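Local coordinates for cell division protein FtsZ 1 (Methanocaldococcus jannaschii, PDB 1W58) that binds GTP and probably hydrolyses it, polymerising into the contractile Z ring that marks the future cell division site, at residues I40-C45 with F126-L131; A156-P161 with D185-I190; T283-H288 with L335-V340. One frame throughout, in Å; residues are numbered along the deposited sequence.

Interaction 1 (I40-C45 with F126-L131); sequences ITVVGC and FITCGL. With G2P (phosphomethylphosphonic acid guanylate ester), chain B.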
# COMPACT_ATOMS: atom_id res chain seq x y z
N ILE A 40 -11.05 -19.37 10.08
CA ILE A 40 -9.85 -19.95 9.47
C ILE A 40 -9.93 -20.05 7.94
O ILE A 40 -10.97 -20.41 7.38
CB ILE A 40 -9.59 -21.41 9.96
CG1 ILE A 40 -9.44 -21.47 11.47
CG2 ILE A 40 -8.36 -21.98 9.26
CD1 ILE A 40 -10.72 -21.72 12.16
N THR A 41 -8.83 -19.75 7.28
CA THR A 41 -8.77 -19.86 5.83
C THR A 41 -7.57 -20.71 5.44
O THR A 41 -6.47 -20.56 5.99
CB THR A 41 -8.64 -18.48 5.16
OG1 THR A 41 -9.79 -17.69 5.47
CG2 THR A 41 -8.54 -18.62 3.64
N VAL A 42 -7.79 -21.63 4.51
CA VAL A 42 -6.72 -22.49 4.01
C VAL A 42 -6.46 -22.08 2.58
O VAL A 42 -7.39 -22.00 1.78
CB VAL A 42 -7.11 -23.98 4.04
CG1 VAL A 42 -5.93 -24.83 3.57
CG2 VAL A 42 -7.52 -24.39 5.46
N VAL A 43 -5.19 -21.78 2.28
CA VAL A 43 -4.74 -21.35 0.96
C VAL A 43 -3.73 -22.34 0.40
O VAL A 43 -2.67 -22.56 1.00
CB VAL A 43 -4.04 -19.95 1.03
CG1 VAL A 43 -3.66 -19.46 -0.37
CG2 VAL A 43 -4.96 -18.93 1.71
N GLY A 44 -4.08 -22.94 -0.74
CA GLY A 44 -3.19 -23.91 -1.38
C GLY A 44 -2.59 -23.29 -2.63
O GLY A 44 -3.33 -22.78 -3.49
N CYS A 45 -1.27 -23.34 -2.76
CA CYS A 45 -0.59 -22.72 -3.90
C CYS A 45 0.13 -23.71 -4.81
O CYS A 45 0.90 -24.56 -4.34
CB CYS A 45 0.44 -21.69 -3.41
SG CYS A 45 -0.06 -20.66 -1.98
N PHE A 126 -3.77 -20.63 7.01
CA PHE A 126 -2.92 -21.80 6.79
C PHE A 126 -2.47 -21.71 5.34
O PHE A 126 -3.31 -21.56 4.44
CB PHE A 126 -3.72 -23.10 6.98
CG PHE A 126 -3.78 -23.60 8.42
CD1 PHE A 126 -2.88 -24.56 8.88
CD2 PHE A 126 -4.75 -23.11 9.30
CE1 PHE A 126 -2.93 -25.03 10.21
CE2 PHE A 126 -4.81 -23.57 10.63
CZ PHE A 126 -3.90 -24.53 11.08
N ILE A 127 -1.17 -21.77 5.11
CA ILE A 127 -0.63 -21.71 3.76
C ILE A 127 -0.02 -23.09 3.44
O ILE A 127 0.94 -23.51 4.09
CB ILE A 127 0.51 -20.70 3.65
CG1 ILE A 127 0.20 -19.47 4.53
CG2 ILE A 127 0.76 -20.37 2.18
CD1 ILE A 127 -0.20 -18.25 3.79
N THR A 128 -0.57 -23.79 2.45
CA THR A 128 -0.03 -25.11 2.12
C THR A 128 0.31 -25.28 0.65
O THR A 128 -0.39 -24.76 -0.22
CB THR A 128 -1.02 -26.24 2.50
OG1 THR A 128 -0.38 -27.52 2.36
CG2 THR A 128 -2.26 -26.19 1.60
N CYS A 129 1.39 -26.01 0.39
CA CYS A 129 1.88 -26.30 -0.96
C CYS A 129 3.02 -27.32 -0.87
O CYS A 129 3.52 -27.61 0.22
CB CYS A 129 2.45 -25.05 -1.61
SG CYS A 129 4.05 -24.54 -0.94
N GLY A 130 3.44 -27.86 -2.01
CA GLY A 130 4.57 -28.77 -2.02
C GLY A 130 5.68 -27.88 -2.53
O GLY A 130 5.52 -27.29 -3.58
N LEU A 131 6.78 -27.71 -1.81
CA LEU A 131 7.83 -26.83 -2.32
C LEU A 131 8.67 -27.59 -3.32
O LEU A 131 8.80 -28.82 -3.23
CB LEU A 131 8.73 -26.31 -1.17
CG LEU A 131 8.07 -25.46 -0.06
CD1 LEU A 131 9.01 -25.27 1.14
CD2 LEU A 131 7.68 -24.12 -0.62
PG G2P B . 4.87 -24.76 -11.53
O1G G2P B . 6.07 -24.12 -12.06
O2G G2P B . 4.58 -25.98 -12.28
O3G G2P B . 3.63 -23.88 -11.79
O3B G2P B . 5.06 -24.96 -9.91
PB G2P B . 4.03 -25.68 -8.84
O1B G2P B . 4.03 -24.95 -7.57
O2B G2P B . 2.68 -25.95 -9.27
C3A G2P B . 4.85 -27.21 -8.47
PA G2P B . 3.76 -28.59 -8.11
O1A G2P B . 2.57 -28.23 -7.32
O2A G2P B . 3.54 -29.47 -9.26
O5' G2P B . 4.75 -29.22 -7.05
C5' G2P B . 6.05 -29.68 -7.30
C4' G2P B . 6.59 -30.35 -6.01
O4' G2P B . 5.48 -30.68 -5.09
C3' G2P B . 7.32 -31.64 -6.38
O3' G2P B . 8.72 -31.37 -6.30
C2' G2P B . 6.77 -32.67 -5.39
O2' G2P B . 7.65 -32.88 -4.30
C1' G2P B . 5.45 -32.12 -4.87
N9 G2P B . 4.27 -32.71 -5.59
C8 G2P B . 3.98 -32.71 -6.95
N7 G2P B . 2.88 -33.29 -7.29
C5 G2P B . 2.35 -33.74 -6.08
C6 G2P B . 1.11 -34.47 -5.78
O6 G2P B . 0.23 -34.87 -6.56
N1 G2P B . 0.97 -34.71 -4.40
C2 G2P B . 1.86 -34.33 -3.41
N2 G2P B . 1.57 -34.64 -2.13
N3 G2P B . 3.00 -33.65 -3.69
C4 G2P B . 3.19 -33.39 -5.02
O HOH W 1 2.26 -26.94 -4.59
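Thr41, Val43 and Cys45 of strand 40-45 trade backbone hydrogen bonds with Phe126 and Thr128 of strand 124-130; the two strands are parallel neighbours in the Rossmann-like sheet of the FtsZ GTPase domain. Four bonds alternate in direction: Phe126 N gives to Thr41 O, Val43 N to Phe126 O, Thr128 N to Val43 O at 2.8 Å, and Cys45 N to Thr128 O. The first and third are almost straight, with 174° at the hydrogen. Thr128 O also receives a CA-H...O contact from Gly44 CA at 3.1 Å.

Apolar contacts follow the two faces. CG2 of Ile40, set anti to the backbone N, reaches the Phe126 ring obliquely, 3.8 Å from CD2, and the two side chains run side by side. On the same face CG2 of Thr128 lies 3.9 Å from CA of Gly44. On the other face, with Val43 and Ile127, SG of Cys45 rests 4.2 Å from CG2 of Ile127.

A water takes over where the strands reach the nucleotide. It lies 2.8 Å from Cys45 O and 3.0 Å from O1A of G2P, a GTP analogue, and accepts from Gly130 N, linking both strands to the alpha phosphate.

Strand 65-70 flanks strand 40-45, while strand 153-160 lies beyond strand 124-130, where Thr128 OG1 bonds to Val157 O. Helix 204-227 covers the Phe126 and Thr128 face through Leu222, Val223 and Leu215; helix 135-149 packs on Ile127 and Cys45 through Val143 and Ser139.

Interaction 2 (A156-P161 with D185-I190); sequences AVVTLP and DTLVVI. With G2P (phosphomethylphosphonic acid guanylate ester), chain B.
Ala156, Val158 and Leu160 pair with residues 186-190 across the two parallel strands of a beta-alpha-beta crossover, in which helix 167-181 connects strand 153-160 to strand 186-191 within the Rossmann-like GTPase domain. Five backbone hydrogen bonds join them: Ala156 N to Thr186 O, Val188 N to Ala156 O, Val158 N to Val188 O, Ile190 N to Val158 O and Leu160 N to Ile190 O. The longest, from Ala156 N to Thr186 O, measures 3.2 Å. At the last, the donor stands 30° out of the carbonyl plane of Ile190, whose oxygen also takes a CA-H...O contact from Thr159 CA at 3.1 Å.

Side chains pack by face. Leu187 has CG anti to the backbone N (chi1 169°), and its CD1 lies 3.8 Å from Ala156 CB and 4.2 Å from Val158 CG2, bridging two residues of the other strand. Val158 CG2 also meets Val189 CG1, the two side chains slanting across each other, and Leu160 CD1 reaches that same methyl. On the opposite face Val157 and Val188 run side by side, and CG2 of Thr159 packs 3.8 Å from CB of Ile190.

Helix 167-181 lies against Leu160 and Val189 through Met170 and Leu177. Helix 204-227 covers Val157, Thr159 and Ile190, and strand 249-256 touches Val188 and Ile190 through Ile251. Beyond the paired strands, Pro161 borders the ribose of the bound GTP analogue, its CA 3.4 Å from O2' and its CB 3.6 Å from O3' of G2P.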
# COMPACT_ATOMS: atom_id res chain seq x y z
N ALA A 156 2.08 -22.19 8.10
CA ALA A 156 2.37 -22.88 6.85
C ALA A 156 2.60 -24.36 7.12
O ALA A 156 3.23 -24.73 8.12
CB ALA A 156 3.64 -22.28 6.21
N VAL A 157 2.06 -25.21 6.24
CA VAL A 157 2.23 -26.67 6.29
C VAL A 157 2.64 -27.04 4.84
O VAL A 157 1.80 -27.07 3.92
CB VAL A 157 0.92 -27.40 6.68
CG1 VAL A 157 1.19 -28.91 6.79
CG2 VAL A 157 0.38 -26.87 8.01
N VAL A 158 3.92 -27.33 4.67
CA VAL A 158 4.51 -27.64 3.37
C VAL A 158 5.42 -28.89 3.37
O VAL A 158 5.90 -29.32 4.43
CB VAL A 158 5.39 -26.46 2.90
CG1 VAL A 158 4.57 -25.18 2.84
CG2 VAL A 158 6.56 -26.28 3.86
N THR A 159 5.66 -29.43 2.18
CA THR A 159 6.53 -30.60 2.03
C THR A 159 7.80 -30.26 1.26
O THR A 159 7.85 -29.33 0.46
CB THR A 159 5.83 -31.80 1.28
OG1 THR A 159 5.40 -31.37 -0.01
CG2 THR A 159 4.63 -32.33 2.05
N LEU A 160 8.84 -31.03 1.55
CA LEU A 160 10.12 -30.90 0.85
C LEU A 160 10.02 -32.06 -0.16
O LEU A 160 9.45 -33.09 0.16
CB LEU A 160 11.25 -31.13 1.84
CG LEU A 160 12.13 -29.94 2.22
CD1 LEU A 160 11.37 -28.63 2.13
CD2 LEU A 160 12.67 -30.20 3.61
N PRO A 161 10.57 -31.90 -1.39
CA PRO A 161 10.49 -32.98 -2.40
C PRO A 161 11.27 -34.26 -2.10
O PRO A 161 12.18 -34.27 -1.25
CB PRO A 161 11.01 -32.29 -3.66
CG PRO A 161 12.14 -31.44 -3.09
CD PRO A 161 11.47 -30.82 -1.85
N ASP A 185 4.40 -17.36 11.44
CA ASP A 185 4.33 -17.48 12.92
C ASP A 185 4.88 -18.85 13.29
O ASP A 185 5.79 -18.95 14.12
CB ASP A 185 2.88 -17.29 13.40
CG ASP A 185 2.44 -15.83 13.29
OD1 ASP A 185 1.24 -15.54 13.08
OD2 ASP A 185 3.33 -14.97 13.41
N THR A 186 4.32 -19.90 12.70
CA THR A 186 4.90 -21.22 12.86
C THR A 186 4.95 -21.87 11.45
O THR A 186 4.02 -21.73 10.65
CB THR A 186 4.18 -22.11 13.94
OG1 THR A 186 4.25 -23.49 13.54
CG2 THR A 186 2.76 -21.70 14.14
N LEU A 187 6.08 -22.50 11.14
CA LEU A 187 6.33 -23.15 9.85
C LEU A 187 6.51 -24.66 10.01
O LEU A 187 7.55 -25.13 10.47
CB LEU A 187 7.58 -22.54 9.18
CG LEU A 187 8.21 -23.22 7.93
CD1 LEU A 187 7.18 -23.47 6.90
CD2 LEU A 187 9.32 -22.37 7.34
N VAL A 188 5.48 -25.42 9.60
CA VAL A 188 5.48 -26.89 9.68
C VAL A 188 6.00 -27.56 8.39
O VAL A 188 5.33 -27.46 7.36
CB VAL A 188 4.04 -27.41 9.94
CG1 VAL A 188 4.02 -28.92 10.14
CG2 VAL A 188 3.45 -26.71 11.15
N VAL A 189 7.18 -28.21 8.46
CA VAL A 189 7.80 -28.93 7.33
C VAL A 189 7.69 -30.45 7.41
O VAL A 189 8.09 -31.03 8.42
CB VAL A 189 9.33 -28.74 7.20
CG1 VAL A 189 9.66 -27.96 5.97
CG2 VAL A 189 9.92 -28.16 8.45
N ILE A 190 7.21 -31.06 6.32
CA ILE A 190 7.09 -32.52 6.18
C ILE A 190 8.09 -32.92 5.07
O ILE A 190 7.88 -32.60 3.91
CB ILE A 190 5.73 -32.96 5.62
CG1 ILE A 190 4.59 -32.12 6.17
CG2 ILE A 190 5.56 -34.45 5.86
CD1 ILE A 190 4.05 -32.59 7.44
PG G2P B . 4.87 -24.76 -11.53
O1G G2P B . 6.07 -24.12 -12.06
O2G G2P B . 4.58 -25.98 -12.28
O3G G2P B . 3.63 -23.88 -11.79
O3B G2P B . 5.06 -24.96 -9.91
PB G2P B . 4.03 -25.68 -8.84
O1B G2P B . 4.03 -24.95 -7.57
O2B G2P B . 2.68 -25.95 -9.27
C3A G2P B . 4.85 -27.21 -8.47
PA G2P B . 3.76 -28.59 -8.11
O1A G2P B . 2.57 -28.23 -7.32
O2A G2P B . 3.54 -29.47 -9.26
O5' G2P B . 4.75 -29.22 -7.05
C5' G2P B . 6.05 -29.68 -7.30
C4' G2P B . 6.59 -30.35 -6.01
O4' G2P B . 5.48 -30.68 -5.09
C3' G2P B . 7.32 -31.64 -6.38
O3' G2P B . 8.72 -31.37 -6.30
C2' G2P B . 6.77 -32.67 -5.39
O2' G2P B . 7.65 -32.88 -4.30
C1' G2P B . 5.45 -32.12 -4.87
N9 G2P B . 4.27 -32.71 -5.59
C8 G2P B . 3.98 -32.71 -6.95
N7 G2P B . 2.88 -33.29 -7.29
C5 G2P B . 2.35 -33.74 -6.08
C6 G2P B . 1.11 -34.47 -5.78
O6 G2P B . 0.23 -34.87 -6.56
N1 G2P B . 0.97 -34.71 -4.40
C2 G2P B . 1.86 -34.33 -3.41
N2 G2P B . 1.57 -34.64 -2.13
N3 G2P B . 3.00 -33.65 -3.69
C4 G2P B . 3.19 -33.39 -5.02

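Interaction 3 (T283-H288 with L335-V340); sequences TGALIH and LVITGV
Leu286 and Val336 stand side by side on one face of the sheet and point the same way, CD1 of Leu286 resting 4.0 Å from CB of Val336. With CG set beside its own backbone N, at a chi1 of -57°, Leu286 also brings CD1 to 4.1 Å from CG2 of Thr338. Leu222 of helix 204-227 packs on both Leu286 and Val336, and Leu225 of the same helix also touches Leu286.

The opposite face is made by Ile287 and Leu335, again alongside each other. CG2 of Ile287, anti to the backbone N, meets CD1 of Leu335 at 3.6 Å, and Val307 of helix 297-308 touches both residues.

These are central strands of the four-stranded mixed sheet in the C-terminal domain of FtsZ, which shares its fold with the equivalent domain of tubulin. Strands 285-291 and 331-337 run antiparallel here. Leu286 and Val336 form a hydrogen-bonded pair: Leu286 N gives to Val336 O at 2.9 Å and Val336 N to Leu286 O at 3.0 Å, both donors lying in the carbonyl planes.

Toward Thr283 the pairing slackens. Thr338 N makes only a weak bond to Gly284 O, at 3.5 Å, and Gly284 has a positive phi of 44°. OG1 of Thr338 lies 3.3 Å from Gly284 O and 3.4 Å from Thr283 O.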
# COMPACT_ATOMS: atom_id res chain seq x y z
N THR A 283 9.96 -26.17 23.28
CA THR A 283 8.98 -25.46 24.08
C THR A 283 7.77 -25.68 23.20
O THR A 283 7.91 -26.20 22.10
CB THR A 283 9.23 -23.98 24.10
OG1 THR A 283 10.60 -23.73 24.47
CG2 THR A 283 8.29 -23.31 25.09
N GLY A 284 6.58 -25.32 23.64
CA GLY A 284 5.42 -25.51 22.77
C GLY A 284 5.20 -26.80 21.98
O GLY A 284 6.12 -27.45 21.51
N ALA A 285 3.94 -27.15 21.81
CA ALA A 285 3.58 -28.34 21.08
C ALA A 285 2.07 -28.39 21.02
O ALA A 285 1.41 -27.87 21.91
CB ALA A 285 4.09 -29.55 21.81
N LEU A 286 1.53 -28.96 19.95
CA LEU A 286 0.08 -29.09 19.82
C LEU A 286 -0.14 -30.59 19.69
O LEU A 286 0.60 -31.28 18.98
CB LEU A 286 -0.45 -28.35 18.58
CG LEU A 286 -0.12 -26.83 18.53
CD1 LEU A 286 1.15 -26.59 17.74
CD2 LEU A 286 -1.24 -26.09 17.88
N ILE A 287 -1.14 -31.11 20.42
CA ILE A 287 -1.43 -32.53 20.38
C ILE A 287 -2.91 -32.73 20.11
O ILE A 287 -3.75 -32.12 20.76
CB ILE A 287 -1.06 -33.22 21.73
CG1 ILE A 287 0.34 -32.77 22.17
CG2 ILE A 287 -1.00 -34.72 21.54
CD1 ILE A 287 0.78 -33.34 23.50
N HIS A 288 -3.21 -33.55 19.11
CA HIS A 288 -4.59 -33.83 18.77
C HIS A 288 -4.79 -35.32 18.78
O HIS A 288 -4.23 -36.03 17.94
CB HIS A 288 -4.94 -33.31 17.38
CG HIS A 288 -6.39 -33.42 17.05
ND1 HIS A 288 -6.89 -33.15 15.79
CD2 HIS A 288 -7.46 -33.71 17.83
CE1 HIS A 288 -8.21 -33.27 15.81
NE2 HIS A 288 -8.58 -33.61 17.03
N LEU A 335 1.02 -35.11 16.45
CA LEU A 335 1.93 -34.30 17.24
C LEU A 335 2.62 -33.24 16.38
O LEU A 335 3.20 -33.57 15.33
CB LEU A 335 3.04 -35.15 17.83
CG LEU A 335 2.99 -35.63 19.26
CD1 LEU A 335 1.61 -36.18 19.59
CD2 LEU A 335 4.08 -36.69 19.43
N VAL A 336 2.56 -31.98 16.82
CA VAL A 336 3.25 -30.91 16.13
C VAL A 336 4.14 -30.29 17.20
O VAL A 336 3.67 -29.70 18.16
CB VAL A 336 2.30 -29.81 15.57
CG1 VAL A 336 3.13 -28.78 14.79
CG2 VAL A 336 1.21 -30.43 14.66
N ILE A 337 5.44 -30.44 17.02
CA ILE A 337 6.39 -29.91 17.98
C ILE A 337 7.11 -28.68 17.45
O ILE A 337 7.82 -28.75 16.45
CB ILE A 337 7.35 -31.03 18.37
CG1 ILE A 337 6.58 -32.05 19.22
CG2 ILE A 337 8.57 -30.47 19.09
CD1 ILE A 337 7.44 -33.10 19.84
N THR A 338 6.93 -27.56 18.14
CA THR A 338 7.50 -26.28 17.73
C THR A 338 8.87 -25.83 18.30
O THR A 338 9.47 -26.49 19.14
CB THR A 338 6.46 -25.17 17.99
OG1 THR A 338 6.37 -24.90 19.40
CG2 THR A 338 5.09 -25.63 17.50
N GLY A 339 9.35 -24.70 17.81
CA GLY A 339 10.63 -24.16 18.24
C GLY A 339 11.87 -25.01 18.03
O GLY A 339 12.85 -24.85 18.76
N VAL A 340 11.89 -25.89 17.02
CA VAL A 340 13.07 -26.73 16.82
C VAL A 340 14.10 -26.21 15.80
O VAL A 340 15.07 -26.90 15.50
CB VAL A 340 12.66 -28.18 16.40
CG1 VAL A 340 11.64 -28.75 17.38
CG2 VAL A 340 12.07 -28.18 15.00

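Interactions 1 and 2 belong to one parallel sheet of the GTPase domain, their centres about 10 Å apart, and strands 124-130 and 153-160 are the neighbours that join them. Ile127 O and Val157 N lie 3.0 Å apart there, a probable hydrogen bond. Both contacts reach the bound nucleotide. Interaction 3 lies in the mixed sheet of the C-terminal domain, about 13 Å from interaction 2 and about 19 Å from interaction 1, centre to centre. It meets interaction 2 where Val188 CG2 packs 4.2 Å from Val336 CG1. Helix 204-227 touches all three. Along the chain they follow in series, so the strands of the GTPase contacts precede those of the C-terminal one.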